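Local coordinates for protein packaging enzyme P4 (PDB 4BLO) that hydrolyses nucleoside triphosphates as a hexameric RecA-like motor and probably uses that energy to package RNA into the capsid of bacteriophage phi6, at residues 255-259 with 260-264. Residues are numbered along the deposited sequence; the frame is centred on the assembly and turned at random.
Sequences ILCAD and GNVSR
S263 lies across L256 and A258 at a classic beta bulge in the hairpin of strands 253-258 and 261-269. Its CB meets A258 CB at 3.9 Å. L256 CD2 approaches S263 OG, also at 3.9 Å, a van der Waals contact. L256 turns CG away from its own backbone N (chi1 -177°), which carries the branched end alongside S263. Its CB meets R264 CB. L256, A258 and R264 share one face of the sheet. On the other face, which carries C257 and V262, V262 CG1 packs on I255 CG2 at 3.5 Å, and the two side chains cross at a slant. C257 SG lies more loosely against V262 CG2.

The bulge places S263 and R264 both opposite L256. L256 O accepts the N-H of S263 (N to O 2.8 Å) from above its carbonyl plane, and weakly that of R264. L256 N gives a nearly straight bond to R264 O. A type I' turn, A258 to N261, closes the hairpin. A258 N bonds N261 O at 2.9 Å. D259 and G260 both take positive phi in this turn.

G260 touches one ADP and bonds S130 through the backbone. The R264 chain bends at chi3 (88°). Its side chain reaches a second ADP, and its NH1 forms a salt bridge to E241. One short hairpin thus borders two nucleotides. The carboxylate of E241 probably helps hold the R264 side chain beside its ADP.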
# COMPACT_ATOMS: atom_id res chain seq x y z
N ILE L 255 -13.72 -26.85 -13.91
CA ILE L 255 -12.91 -28.07 -13.97
C ILE L 255 -11.63 -27.86 -13.20
O ILE L 255 -10.92 -26.88 -13.46
CB ILE L 255 -12.58 -28.50 -15.43
CG1 ILE L 255 -13.82 -28.54 -16.35
CG2 ILE L 255 -11.83 -29.83 -15.45
CD1 ILE L 255 -13.52 -28.25 -17.82
N LEU L 256 -11.31 -28.78 -12.27
CA LEU L 256 -10.05 -28.76 -11.54
C LEU L 256 -9.14 -29.85 -12.10
O LEU L 256 -9.60 -30.96 -12.36
CB LEU L 256 -10.24 -28.92 -10.01
CG LEU L 256 -8.94 -28.83 -9.12
CD1 LEU L 256 -8.30 -27.44 -9.17
CD2 LEU L 256 -9.19 -29.27 -7.69
N CYS L 257 -7.87 -29.52 -12.31
CA CYS L 257 -6.84 -30.42 -12.79
C CYS L 257 -5.80 -30.62 -11.74
O CYS L 257 -5.39 -29.68 -11.05
CB CYS L 257 -6.20 -29.91 -14.08
SG CYS L 257 -7.26 -30.05 -15.53
N ALA L 258 -5.33 -31.84 -11.66
CA ALA L 258 -4.31 -32.29 -10.73
C ALA L 258 -3.70 -33.57 -11.25
O ALA L 258 -4.43 -34.53 -11.59
CB ALA L 258 -4.92 -32.49 -9.34
N ASP L 259 -2.36 -33.58 -11.35
CA ASP L 259 -1.50 -34.69 -11.78
C ASP L 259 -1.91 -35.25 -13.16
O ASP L 259 -2.02 -36.47 -13.33
CB ASP L 259 -1.47 -35.81 -10.72
CG ASP L 259 -1.05 -35.34 -9.33
OD1 ASP L 259 0.17 -35.17 -9.11
OD2 ASP L 259 -1.94 -35.12 -8.49
N GLY L 260 -2.14 -34.35 -14.12
CA GLY L 260 -2.51 -34.70 -15.50
C GLY L 260 -3.95 -35.08 -15.75
O GLY L 260 -4.36 -35.19 -16.91
N ASN L 261 -4.74 -35.26 -14.67
CA ASN L 261 -6.16 -35.64 -14.74
C ASN L 261 -7.07 -34.56 -14.20
O ASN L 261 -6.61 -33.58 -13.61
CB ASN L 261 -6.40 -36.95 -13.96
CG ASN L 261 -5.66 -38.13 -14.50
OD1 ASN L 261 -5.99 -38.65 -15.56
ND2 ASN L 261 -4.64 -38.59 -13.76
N VAL L 262 -8.39 -34.80 -14.34
CA VAL L 262 -9.46 -33.95 -13.83
C VAL L 262 -9.82 -34.44 -12.43
O VAL L 262 -10.31 -35.55 -12.24
CB VAL L 262 -10.67 -33.89 -14.77
CG1 VAL L 262 -11.80 -33.10 -14.12
CG2 VAL L 262 -10.29 -33.26 -16.11
N SER L 263 -9.54 -33.61 -11.45
CA SER L 263 -9.74 -33.83 -10.03
C SER L 263 -11.20 -33.54 -9.62
O SER L 263 -11.78 -34.31 -8.84
CB SER L 263 -8.77 -32.95 -9.25
OG SER L 263 -8.78 -33.19 -7.86
N ARG L 264 -11.78 -32.42 -10.12
CA ARG L 264 -13.15 -31.98 -9.81
C ARG L 264 -13.83 -31.23 -10.97
O ARG L 264 -13.16 -30.53 -11.73
CB ARG L 264 -13.17 -31.07 -8.58
CG ARG L 264 -13.18 -31.83 -7.26
CD ARG L 264 -12.93 -30.93 -6.07
NE ARG L 264 -14.18 -30.36 -5.58
CZ ARG L 264 -14.27 -29.57 -4.51
NH1 ARG L 264 -13.19 -29.25 -3.81
NH2 ARG L 264 -15.45 -29.10 -4.13